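PDB 4G9E: Alpha/beta hydrolase fold protein from Ochrobactrum, which acts as an N-acyl homoserine lactonase, opening the lactone ring of these signal molecules, and is seen here with N-butanoyl-L-homoserine bound. Local coordinates for residues 42-47 / 54-59; 46-51 / 260-265; 107-112 / 126-131; 225-230 / 238-243. All coordinates share one frame; numbering follows the deposited sequence.

From the N terminus, interaction 1 comes first: helix 41-45 folds back on strand 52-57, closing a short loop that contains helix 47-51. Interaction 2 starts from the same part of the chain, sharing Gly46 and Glu47, but reaches some 200 residues on to helix 255-270 and so closes the longest loop. Interactions 3 and 4 are nested inside it, one after the other. The first of these joins helix 103-111 to the loop after strand 120-124, and the second joins helix 224-227 to residues 238-243, which include edge strand 241-243. Those two touch where Phe226 and Val227 meet Pro127, Pro128 and Val129. Interactions 1 and 4 reach the central sheet, while interaction 2 joins two helices beside it.

Interaction 1: residues 42-47 / 54-59; sequences PQLEGE and VIAPDL
Leu44 and Val54 bring their CA atoms to 6.0 Å, the nearest such pair between residues 42-47 and 54-59, which lie on helix 41-45 and strand 52-57. The strand's alternation turns Val54 and Ala56 to the helix, while Ile55 points to the other face of the sheet and packs on Leu91 of helix 77-91. No polar bond joins the two segments; what holds them is a small set of methyl groups. Leu44 has its CG anti to its own carbonyl carbon (chi1 -76°), and from there its two branches divide the work. CD2 meets CG1 of Val54 at 3.6 Å and also comes near the backbone O of Val54, whereas CD1 reaches further along the strand to the CB of Ala56, at 4.1 Å. The side chains of Leu44 and Val54 cross at a slant, so that a single methyl of each makes the closest touch. The other methyl of Val54, CG2, is turned to Ile48 and Gly49 of the next helix. Gln43 starts toward the strand but bends off, and its NE2 is hydrogen-bonded to Asp259 OD1 and Phe251 O. Shortening Leu44 to an alanine would probably open a gap over Val54 and Ala56 and leave this end of the helix poorly seated on the sheet. The strand itself is held by backbone bonds on both edges, to strand 13-19 and to strand 24-30. A helix lying on one face of the sheet, with another helix on the opposite face, is the layered design of the alpha/beta hydrolase fold.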
loop_
_atom_site.group_PDB
_atom_site.type_symbol
_atom_site.label_atom_id
_atom_site.label_comp_id
_atom_site.label_asym_id
_atom_site.label_seq_id
_atom_site.Cartn_x
_atom_site.Cartn_y
_atom_site.Cartn_z
ATOM N N PRO A 42 1.336 -5.570 13.175
ATOM C CA PRO A 42 2.587 -6.299 13.453
ATOM C C PRO A 42 3.837 -5.426 13.317
ATOM O O PRO A 42 4.801 -5.609 14.058
ATOM C CB PRO A 42 2.594 -7.405 12.392
ATOM C CG PRO A 42 1.153 -7.610 12.053
ATOM C CD PRO A 42 0.524 -6.243 12.148
ATOM N N GLN A 43 3.813 -4.492 12.372
ATOM C CA GLN A 43 4.928 -3.582 12.167
ATOM C C GLN A 43 4.883 -2.427 13.157
ATOM O O GLN A 43 5.901 -2.098 13.763
ATOM C CB GLN A 43 4.958 -3.080 10.725
ATOM C CG GLN A 43 5.402 -4.142 9.731
ATOM C CD GLN A 43 4.365 -5.229 9.526
ATOM O OE1 GLN A 43 3.183 -4.940 9.366
ATOM N NE2 GLN A 43 4.806 -6.483 9.531
ATOM N N LEU A 44 3.712 -1.824 13.338
ATOM C CA LEU A 44 3.565 -0.725 14.288
ATOM C C LEU A 44 4.039 -1.099 15.684
ATOM O O LEU A 44 4.734 -0.328 16.334
ATOM C CB LEU A 44 2.107 -0.272 14.364
ATOM C CG LEU A 44 1.595 0.578 13.199
ATOM C CD1 LEU A 44 0.078 0.516 13.110
ATOM C CD2 LEU A 44 2.074 2.022 13.332
ATOM N N GLU A 45 3.643 -2.284 16.137
ATOM C CA GLU A 45 3.841 -2.699 17.521
ATOM C C GLU A 45 5.062 -3.593 17.729
ATOM O O GLU A 45 5.448 -3.867 18.864
ATOM C CB GLU A 45 2.598 -3.434 18.020
ATOM C CG GLU A 45 1.323 -2.616 17.949
ATOM C CD GLU A 45 0.098 -3.426 18.325
ATOM O OE1 GLU A 45 0.264 -4.587 18.761
ATOM O OE2 GLU A 45 -1.027 -2.902 18.179
ATOM N N GLY A 46 5.658 -4.053 16.636
ATOM C CA GLY A 46 6.789 -4.959 16.704
ATOM C C GLY A 46 8.133 -4.290 16.509
ATOM O O GLY A 46 8.276 -3.080 16.688
ATOM N N GLU A 47 9.104 -5.100 16.116
ATOM C CA GLU A 47 10.488 -4.640 16.044
ATOM C C GLU A 47 10.659 -3.468 15.034
ATOM O O GLU A 47 11.469 -2.585 15.239
ATOM C CB GLU A 47 11.414 -5.810 15.682
ATOM C CG GLU A 47 11.678 -6.664 16.902
ATOM C CD GLU A 47 11.968 -5.852 18.177
ATOM O OE1 GLU A 47 11.107 -5.909 19.086
ATOM O OE2 GLU A 47 13.061 -5.205 18.356
ATOM N N VAL A 54 7.188 4.419 12.290
ATOM C CA VAL A 54 6.205 3.867 11.366
ATOM C C VAL A 54 4.944 4.725 11.395
ATOM O O VAL A 54 4.401 5.007 12.466
ATOM C CB VAL A 54 5.862 2.414 11.727
ATOM C CG1 VAL A 54 4.735 1.886 10.850
ATOM C CG2 VAL A 54 7.102 1.535 11.600
ATOM N N ILE A 55 4.504 5.149 10.211
ATOM C CA ILE A 55 3.343 6.016 10.045
ATOM C C ILE A 55 2.342 5.265 9.185
ATOM O O ILE A 55 2.649 4.921 8.048
ATOM C CB ILE A 55 3.757 7.321 9.347
ATOM C CG1 ILE A 55 4.865 8.018 10.147
ATOM C CG2 ILE A 55 2.553 8.227 9.148
ATOM C CD1 ILE A 55 5.614 9.080 9.390
ATOM N N ALA A 56 1.159 4.998 9.738
ATOM C CA ALA A 56 0.152 4.172 9.066
ATOM C C ALA A 56 -1.192 4.883 9.071
ATOM O O ALA A 56 -1.984 4.709 9.997
ATOM C CB ALA A 56 0.033 2.806 9.741
ATOM N N PRO A 57 -1.442 5.713 8.048
ATOM C CA PRO A 57 -2.705 6.454 7.988
ATOM C C PRO A 57 -3.835 5.613 7.427
ATOM O O PRO A 57 -3.632 4.505 6.947
ATOM C CB PRO A 57 -2.410 7.597 7.007
ATOM C CG PRO A 57 -0.964 7.530 6.687
ATOM C CD PRO A 57 -0.508 6.129 6.992
ATOM N N ASP A 58 -5.038 6.163 7.494
ATOM C CA ASP A 58 -6.179 5.601 6.792
ATOM C C ASP A 58 -6.498 6.488 5.594
ATOM O O ASP A 58 -6.633 7.706 5.727
ATOM C CB ASP A 58 -7.397 5.519 7.708
ATOM C CG ASP A 58 -7.218 4.508 8.829
ATOM O OD1 ASP A 58 -6.402 3.584 8.664
ATOM O OD2 ASP A 58 -7.894 4.626 9.871
ATOM N N LEU A 59 -6.595 5.882 4.418
ATOM C CA LEU A 59 -7.012 6.626 3.239
ATOM C C LEU A 59 -8.396 7.231 3.442
ATOM O O LEU A 59 -9.218 6.679 4.178
ATOM C CB LEU A 59 -7.056 5.723 2.012
ATOM C CG LEU A 59 -5.747 5.076 1.563
ATOM C CD1 LEU A 59 -6.002 4.112 0.423
ATOM C CD2 LEU A 59 -4.711 6.132 1.179
#

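Interaction 2: residues 46-51 / 260-265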
loop_
_atom_site.group_PDB
_atom_site.type_symbol
_atom_site.label_atom_id
_atom_site.label_comp_id
_atom_site.label_asym_id
_atom_site.label_seq_id
_atom_site.Cartn_x
_atom_site.Cartn_y
_atom_site.Cartn_z
ATOM N N GLY A 46 5.658 -4.053 16.636
ATOM C CA GLY A 46 6.789 -4.959 16.704
ATOM C C GLY A 46 8.133 -4.290 16.509
ATOM O O GLY A 46 8.276 -3.080 16.688
ATOM N N GLU A 47 9.104 -5.100 16.116
ATOM C CA GLU A 47 10.488 -4.640 16.044
ATOM C C GLU A 47 10.659 -3.468 15.034
ATOM O O GLU A 47 11.469 -2.585 15.239
ATOM C CB GLU A 47 11.414 -5.810 15.682
ATOM C CG GLU A 47 11.678 -6.664 16.902
ATOM C CD GLU A 47 11.968 -5.852 18.177
ATOM O OE1 GLU A 47 11.107 -5.909 19.086
ATOM O OE2 GLU A 47 13.061 -5.205 18.356
ATOM N N ILE A 48 9.875 -3.508 13.953
ATOM C CA ILE A 48 9.980 -2.452 12.958
ATOM C C ILE A 48 9.615 -1.099 13.584
ATOM O O ILE A 48 10.376 -0.131 13.491
ATOM C CB ILE A 48 9.097 -2.732 11.715
ATOM C CG1 ILE A 48 9.500 -4.041 11.023
ATOM C CG2 ILE A 48 9.176 -1.563 10.738
ATOM C CD1 ILE A 48 10.902 -4.039 10.451
ATOM N N GLY A 49 8.449 -1.047 14.224
ATOM C CA GLY A 49 7.956 0.170 14.843
ATOM C C GLY A 49 8.712 0.611 16.078
ATOM O O GLY A 49 8.686 1.793 16.439
ATOM N N LYS A 50 9.359 -0.333 16.751
ATOM C CA LYS A 50 10.195 0.037 17.889
ATOM C C LYS A 50 11.453 0.782 17.470
ATOM O O LYS A 50 11.890 1.627 18.181
ATOM C CB LYS A 50 10.553 -1.203 18.756
ATOM C CG LYS A 50 9.307 -1.841 19.407
ATOM C CD LYS A 50 9.607 -3.236 19.999
ATOM C CE LYS A 50 8.423 -4.036 20.548
ATOM N NZ LYS A 50 8.887 -4.906 21.650
ATOM N N LYS A 51 11.971 0.474 16.291
ATOM C CA LYS A 51 13.176 1.149 15.826
ATOM C C LYS A 51 12.872 2.378 14.982
ATOM O O LYS A 51 13.419 3.461 15.212
ATOM C CB LYS A 51 14.049 0.208 15.007
ATOM C CG LYS A 51 15.265 0.918 14.460
ATOM C CD LYS A 51 16.303 -0.045 13.970
ATOM C CE LYS A 51 17.501 0.710 13.454
ATOM N NZ LYS A 51 18.664 -0.194 13.284
ATOM N N ALA A 260 12.066 -9.191 7.899
ATOM C CA ALA A 260 13.466 -9.293 7.495
ATOM C C ALA A 260 13.709 -8.467 6.229
ATOM O O ALA A 260 14.680 -7.713 6.144
ATOM C CB ALA A 260 13.863 -10.750 7.279
ATOM N N TYR A 261 12.836 -8.617 5.242
ATOM C CA TYR A 261 12.958 -7.821 4.026
ATOM C C TYR A 261 12.761 -6.329 4.292
ATOM O O TYR A 261 13.535 -5.502 3.819
ATOM C CB TYR A 261 11.951 -8.272 2.970
ATOM C CG TYR A 261 12.264 -9.601 2.344
ATOM C CD1 TYR A 261 13.293 -9.736 1.421
ATOM C CD2 TYR A 261 11.520 -10.728 2.662
ATOM C CE1 TYR A 261 13.579 -10.961 0.841
ATOM C CE2 TYR A 261 11.795 -11.951 2.082
ATOM C CZ TYR A 261 12.823 -12.059 1.170
ATOM O OH TYR A 261 13.107 -13.273 0.593
ATOM N N LEU A 262 11.704 -5.979 5.018
ATOM C CA LEU A 262 11.392 -4.578 5.238
ATOM C C LEU A 262 12.502 -3.889 6.026
ATOM O O LEU A 262 12.920 -2.791 5.670
ATOM C CB LEU A 262 10.042 -4.439 5.939
ATOM C CG LEU A 262 9.603 -3.007 6.248
ATOM C CD1 LEU A 262 9.574 -2.143 4.989
ATOM C CD2 LEU A 262 8.257 -3.008 6.961
ATOM N N ALA A 263 12.971 -4.525 7.097
ATOM C CA ALA A 263 14.048 -3.946 7.890
ATOM C C ALA A 263 15.315 -3.751 7.061
ATOM O O ALA A 263 15.993 -2.723 7.173
ATOM C CB ALA A 263 14.341 -4.810 9.113
ATOM N N ARG A 264 15.658 -4.746 6.253
ATOM C CA ARG A 264 16.865 -4.660 5.446
ATOM C C ARG A 264 16.736 -3.540 4.417
ATOM O O ARG A 264 17.676 -2.781 4.192
ATOM C CB ARG A 264 17.192 -5.997 4.781
ATOM C CG ARG A 264 18.574 -6.040 4.156
ATOM C CD ARG A 264 18.971 -7.455 3.789
ATOM N NE ARG A 264 18.196 -8.060 2.705
ATOM C CZ ARG A 264 17.373 -9.097 2.849
ATOM N NH1 ARG A 264 16.764 -9.605 1.789
ATOM N NH2 ARG A 264 17.157 -9.631 4.043
ATOM N N PHE A 265 15.561 -3.425 3.815
ATOM C CA PHE A 265 15.304 -2.376 2.843
ATOM C C PHE A 265 15.400 -0.994 3.492
ATOM O O PHE A 265 16.038 -0.089 2.945
ATOM C CB PHE A 265 13.927 -2.580 2.211
ATOM C CG PHE A 265 13.629 -1.622 1.100
ATOM C CD1 PHE A 265 14.442 -1.568 -0.019
ATOM C CD2 PHE A 265 12.519 -0.789 1.162
ATOM C CE1 PHE A 265 14.161 -0.687 -1.061
ATOM C CE2 PHE A 265 12.232 0.094 0.123
ATOM C CZ PHE A 265 13.046 0.131 -0.990
#
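Ile48 pushes its CD1 methyl against helix 255-270, where it comes to rest 3.8 Å from the CB of Ala263 and 4.0 Å from that residue's backbone N. Its shorter branch takes the neighbouring position: CG2 of Ile48 lies 4.1 Å from CD2 of Leu262. One isoleucine thus straddles two consecutive residues of the long helix. Its chi1 of -60° sets CG2 anti to the backbone N, and chi2 of -64° bends CD1 toward Ala263. The side chains of Ile48 and Leu262 slant past one another, touching by one methyl each. Where the backbones come nearest, the CA atoms of Ile48 and Ala263 are 6.7 Å apart, a spacing that the small alanine probably helps to allow. Leu262 is also in contact with Met122 of strand 120-124, and Ala263 with Trp52 of strand 52-57, so the junction between the two helices lies over the sheet. Helix 47-51 is short, with Gly46 at its N-cap, and on its outer side Lys50 NZ forms a long, weak ion pair (3.5 Å) with Glu47 OE1 of the same helix. Arg264 likewise uses its charge elsewhere, in a salt bridge with Glu237. Between the helices, then, the side-chain groups that touch are all hydrocarbon: the contact rests on shape and on the removal of methyl groups from water, with no directional bond to fix the register.

Interaction 3: residues 107-112 / 126-131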
loop_
_atom_site.group_PDB
_atom_site.type_symbol
_atom_site.label_atom_id
_atom_site.label_comp_id
_atom_site.label_asym_id
_atom_site.label_seq_id
_atom_site.Cartn_x
_atom_site.Cartn_y
_atom_site.Cartn_z
ATOM N N ILE A 107 -0.575 3.414 -5.166
ATOM C CA ILE A 107 -0.505 4.766 -4.633
ATOM C C ILE A 107 0.954 5.202 -4.466
ATOM O O ILE A 107 1.339 6.305 -4.863
ATOM C CB ILE A 107 -1.279 4.876 -3.302
ATOM C CG1 ILE A 107 -2.772 4.606 -3.542
ATOM C CG2 ILE A 107 -1.033 6.228 -2.630
ATOM C CD1 ILE A 107 -3.565 4.390 -2.279
ATOM N N GLY A 108 1.777 4.324 -3.898
ATOM C CA GLY A 108 3.192 4.614 -3.745
ATOM C C GLY A 108 3.888 4.921 -5.062
ATOM O O GLY A 108 4.724 5.818 -5.150
ATOM N N ILE A 109 3.534 4.174 -6.105
ATOM C CA ILE A 109 4.079 4.433 -7.432
ATOM C C ILE A 109 3.685 5.842 -7.913
ATOM O O ILE A 109 4.515 6.586 -8.446
ATOM C CB ILE A 109 3.646 3.342 -8.442
ATOM C CG1 ILE A 109 4.242 1.980 -8.059
ATOM C CG2 ILE A 109 4.041 3.738 -9.871
ATOM C CD1 ILE A 109 3.652 0.820 -8.841
ATOM N N GLU A 110 2.421 6.213 -7.718
ATOM C CA GLU A 110 1.986 7.559 -8.074
ATOM C C GLU A 110 2.619 8.633 -7.171
ATOM O O GLU A 110 2.698 9.792 -7.561
ATOM C CB GLU A 110 0.457 7.656 -8.100
ATOM C CG GLU A 110 -0.229 6.689 -9.075
ATOM C CD GLU A 110 0.093 6.959 -10.539
ATOM O OE1 GLU A 110 0.475 8.096 -10.879
ATOM O OE2 GLU A 110 -0.035 6.017 -11.350
ATOM N N MET A 111 3.097 8.249 -5.989
ATOM C CA MET A 111 3.783 9.203 -5.124
ATOM C C MET A 111 5.196 9.526 -5.579
ATOM O O MET A 111 5.757 10.528 -5.158
ATOM C CB MET A 111 3.823 8.736 -3.670
ATOM C CG MET A 111 2.509 8.843 -2.950
ATOM S SD MET A 111 2.620 8.335 -1.223
ATOM C CE MET A 111 3.536 9.686 -0.500
ATOM N N ILE A 112 5.786 8.690 -6.424
ATOM C CA ILE A 112 7.169 8.922 -6.825
ATOM C C ILE A 112 7.336 10.329 -7.399
ATOM O O ILE A 112 8.280 11.038 -7.057
ATOM C CB ILE A 112 7.676 7.832 -7.792
ATOM C CG1 ILE A 112 7.754 6.478 -7.071
ATOM C CG2 ILE A 112 9.030 8.211 -8.386
ATOM C CD1 ILE A 112 8.041 5.314 -7.984
ATOM N N THR A 126 1.222 -5.815 -5.501
ATOM C CA THR A 126 1.087 -4.764 -6.506
ATOM C C THR A 126 1.868 -5.108 -7.764
ATOM O O THR A 126 3.096 -5.105 -7.747
ATOM C CB THR A 126 1.686 -3.457 -5.962
ATOM O OG1 THR A 126 1.068 -3.115 -4.718
ATOM C CG2 THR A 126 1.534 -2.310 -6.954
ATOM N N PRO A 127 1.164 -5.373 -8.877
ATOM C CA PRO A 127 1.853 -5.481 -10.163
ATOM C C PRO A 127 1.832 -4.116 -10.857
ATOM O O PRO A 127 0.751 -3.596 -11.139
ATOM C CB PRO A 127 0.979 -6.474 -10.931
ATOM C CG PRO A 127 -0.409 -6.238 -10.403
ATOM C CD PRO A 127 -0.274 -5.671 -8.996
ATOM N N PRO A 128 3.004 -3.518 -11.113
ATOM C CA PRO A 128 2.983 -2.267 -11.877
ATOM C C PRO A 128 2.487 -2.586 -13.282
ATOM O O PRO A 128 3.081 -3.418 -13.967
ATOM C CB PRO A 128 4.455 -1.835 -11.875
ATOM C CG PRO A 128 5.048 -2.512 -10.664
ATOM C CD PRO A 128 4.359 -3.855 -10.648
ATOM N N VAL A 129 1.375 -1.978 -13.678
ATOM C CA VAL A 129 0.755 -2.261 -14.964
ATOM C C VAL A 129 0.330 -0.975 -15.633
ATOM O O VAL A 129 -0.116 -0.050 -14.970
ATOM C CB VAL A 129 -0.507 -3.161 -14.825
ATOM C CG1 VAL A 129 -0.122 -4.596 -14.539
ATOM C CG2 VAL A 129 -1.461 -2.623 -13.762
ATOM N N ALA A 130 0.491 -0.922 -16.950
ATOM C CA ALA A 130 -0.184 0.077 -17.756
ATOM C C ALA A 130 -1.653 -0.330 -17.804
ATOM O O ALA A 130 -1.991 -1.483 -17.529
ATOM C CB ALA A 130 0.402 0.109 -19.150
ATOM N N ARG A 131 -2.532 0.598 -18.165
ATOM C CA ARG A 131 -3.954 0.296 -18.098
ATOM C C ARG A 131 -4.334 -0.935 -18.926
ATOM O O ARG A 131 -5.213 -1.699 -18.532
ATOM C CB ARG A 131 -4.798 1.505 -18.502
ATOM C CG ARG A 131 -4.718 1.864 -19.970
ATOM C CD ARG A 131 -5.586 3.055 -20.292
ATOM N NE ARG A 131 -5.813 3.141 -21.722
ATOM C CZ ARG A 131 -6.691 3.958 -22.285
ATOM N NH1 ARG A 131 -7.410 4.772 -21.533
ATOM N NH2 ARG A 131 -6.842 3.957 -23.599
#
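Ile109 meets Thr126 and Pro128 through an extended chain: chi1 of -65° sets CG1 anti to the carbonyl carbon, and chi2 of 169° stretches CD1 straight on toward the loop. Thr126, with chi1 at -56°, has its OG1 beside the backbone N and its CG2 methyl turned to the isoleucine. CD1 of Ile109 is consequently the one atom that makes every close approach. It sits over one face of the pyrrolidine ring of Pro128, 4.0 Å from CG and 4.1 Å from CB, and lies 4.2 Å from CG2 of Thr126. The isoleucine chain and the proline run nearly perpendicular to each other, and CD1 alone lies against the ring face. Backbones stay well apart here, the CA atoms of Ile109 and Pro128 being 8.1 Å from each other. The polar side of Thr126 is engaged separately: OG1 is hydrogen-bonded to the backbone O of Ser102, probably the nucleophile of the family's elbow. The side chain of Thr126 lies about 7 Å from the bound N-butanoyl-L-homoserine, near the pocket. Helix 200-206 flanks the same place, with Gln200 and Ile203 against Ile109 and Val204 against Pro128. The contact therefore gathers helix 103-111, helix 200-206 and the loop that follows strand 120-124, while Ile107 and Met111 turn another side of helix 103-111 to helix 77-91 and strand 24-30.

Interaction 4: residues 225-230 / 238-243; sequences DFVSKV and GKTHVI
In the beta-alpha-beta unit formed by strand 211-216, helix 224-227 and strand 241-243, Val227 and Ser228 at the helix end pack against Thr240 in segment 238-243. The CA atoms of Ser228 and Thr240 are 5.9 Å apart. Thr240 touches with both branches. Its CG2 methyl lies 3.9 Å from CG1 of Val227 and 3.8 Å from the backbone O of that residue, the two side chains meeting aslant. With chi1 at 63°, OG1 of Thr240 is set over Ser228 and packs 3.8 Å from its CB, without a bond between the hydroxyls. Ser228 instead turns back on its own helix, giving its OG proton to Asp225 O at 2.8 Å from above the carbonyl plane. A type I turn from Val227 to Val230 then leads the chain away. A glycine in place of Thr240 would probably leave Val227 and Ser228 without their partner and open a gap at the helix end. Val227 and Thr240 also both rest on Val213 of strand 211-216, so the three elements share one small apolar cluster, as expected where a crossover helix covers its two parallel strands in an alpha/beta hydrolase fold.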
loop_
_atom_site.group_PDB
_atom_site.type_symbol
_atom_site.label_atom_id
_atom_site.label_comp_id
_atom_site.label_asym_id
_atom_site.label_seq_id
_atom_site.Cartn_x
_atom_site.Cartn_y
_atom_site.Cartn_z
ATOM N N ASP A 225 4.499 -14.332 -12.000
ATOM C CA ASP A 225 5.253 -14.462 -13.245
ATOM C C ASP A 225 5.348 -13.117 -13.953
ATOM O O ASP A 225 6.390 -12.754 -14.497
ATOM C CB ASP A 225 4.589 -15.467 -14.192
ATOM C CG ASP A 225 4.724 -16.895 -13.722
ATOM O OD1 ASP A 225 5.494 -17.137 -12.774
ATOM O OD2 ASP A 225 4.070 -17.779 -14.318
ATOM N N PHE A 226 4.236 -12.389 -13.964
ATOM C CA PHE A 226 4.199 -11.080 -14.595
ATOM C C PHE A 226 5.107 -10.119 -13.837
ATOM O O PHE A 226 5.920 -9.408 -14.428
ATOM C CB PHE A 226 2.769 -10.544 -14.620
ATOM C CG PHE A 226 2.645 -9.199 -15.266
ATOM C CD1 PHE A 226 2.779 -8.044 -14.521
ATOM C CD2 PHE A 226 2.388 -9.091 -16.620
ATOM C CE1 PHE A 226 2.665 -6.807 -15.111
ATOM C CE2 PHE A 226 2.270 -7.851 -17.216
ATOM C CZ PHE A 226 2.415 -6.710 -16.459
ATOM N N VAL A 227 4.966 -10.104 -12.517
ATOM C CA VAL A 227 5.756 -9.217 -11.676
ATOM C C VAL A 227 7.257 -9.449 -11.871
ATOM O O VAL A 227 8.041 -8.499 -11.913
ATOM C CB VAL A 227 5.363 -9.392 -10.197
ATOM C CG1 VAL A 227 6.374 -8.722 -9.280
ATOM C CG2 VAL A 227 3.966 -8.839 -9.968
ATOM N N SER A 228 7.653 -10.711 -12.007
ATOM C CA SER A 228 9.068 -11.047 -12.159
ATOM C C SER A 228 9.633 -10.603 -13.507
ATOM O O SER A 228 10.840 -10.679 -13.733
ATOM C CB SER A 228 9.294 -12.549 -11.966
ATOM O OG SER A 228 8.804 -13.274 -13.076
ATOM N N LYS A 229 8.761 -10.139 -14.398
ATOM C CA LYS A 229 9.186 -9.698 -15.722
ATOM C C LYS A 229 9.100 -8.181 -15.898
ATOM O O LYS A 229 9.519 -7.641 -16.921
ATOM C CB LYS A 229 8.371 -10.403 -16.808
ATOM C CG LYS A 229 8.645 -11.896 -16.904
ATOM C CD LYS A 229 7.738 -12.567 -17.929
ATOM C CE LYS A 229 8.006 -14.062 -18.017
ATOM N NZ LYS A 229 9.392 -14.353 -18.472
ATOM N N VAL A 230 8.560 -7.492 -14.900
ATOM C CA VAL A 230 8.441 -6.042 -14.966
ATOM C C VAL A 230 9.818 -5.387 -14.893
ATOM O O VAL A 230 10.663 -5.790 -14.092
ATOM C CB VAL A 230 7.545 -5.504 -13.834
ATOM C CG1 VAL A 230 7.616 -3.982 -13.754
ATOM C CG2 VAL A 230 6.111 -5.978 -14.023
ATOM N N GLY A 238 18.100 -6.736 -6.957
ATOM C CA GLY A 238 18.148 -7.240 -8.318
ATOM C C GLY A 238 17.136 -8.303 -8.674
ATOM O O GLY A 238 17.238 -8.934 -9.722
ATOM N N LYS A 239 16.193 -8.541 -7.794
ATOM C CA LYS A 239 15.151 -9.521 -8.068
ATOM C C LYS A 239 13.874 -9.195 -7.304
ATOM O O LYS A 239 13.902 -8.428 -6.383
ATOM C CB LYS A 239 15.617 -10.950 -7.747
ATOM C CG LYS A 239 15.767 -11.167 -6.277
ATOM C CD LYS A 239 16.297 -12.601 -6.025
ATOM C CE LYS A 239 15.283 -13.654 -6.526
ATOM N NZ LYS A 239 15.737 -14.847 -7.376
ATOM N N THR A 240 12.761 -9.794 -7.745
ATOM C CA THR A 240 11.540 -9.762 -6.964
ATOM C C THR A 240 11.610 -10.903 -5.948
ATOM O O THR A 240 12.162 -11.964 -6.235
ATOM C CB THR A 240 10.276 -9.822 -7.857
ATOM O OG1 THR A 240 10.230 -11.064 -8.568
ATOM C CG2 THR A 240 10.290 -8.678 -8.858
ATOM N N HIS A 241 11.084 -10.658 -4.753
ATOM C CA HIS A 241 11.191 -11.584 -3.628
ATOM C C HIS A 241 9.863 -12.281 -3.376
ATOM O O HIS A 241 8.799 -11.661 -3.500
ATOM C CB HIS A 241 11.597 -10.830 -2.360
ATOM C CG HIS A 241 13.008 -10.330 -2.370
ATOM N ND1 HIS A 241 14.097 -11.172 -2.414
ATOM C CD2 HIS A 241 13.509 -9.073 -2.309
ATOM C CE1 HIS A 241 15.208 -10.456 -2.398
ATOM N NE2 HIS A 241 14.877 -9.180 -2.333
ATOM N N VAL A 242 9.930 -13.557 -3.006
ATOM C CA VAL A 242 8.741 -14.354 -2.783
ATOM C C VAL A 242 8.861 -15.090 -1.451
ATOM O O VAL A 242 9.873 -15.737 -1.171
ATOM C CB VAL A 242 8.532 -15.356 -3.944
ATOM C CG1 VAL A 242 7.351 -16.264 -3.673
ATOM C CG2 VAL A 242 8.348 -14.604 -5.261
ATOM N N ILE A 243 7.823 -14.970 -0.631
ATOM C CA ILE A 243 7.765 -15.598 0.681
ATOM C C ILE A 243 6.825 -16.801 0.654
ATOM O O ILE A 243 5.656 -16.677 0.310
ATOM C CB ILE A 243 7.279 -14.586 1.734
ATOM C CG1 ILE A 243 8.284 -13.434 1.866
ATOM C CG2 ILE A 243 7.029 -15.279 3.070
ATOM C CD1 ILE A 243 7.781 -12.266 2.691
#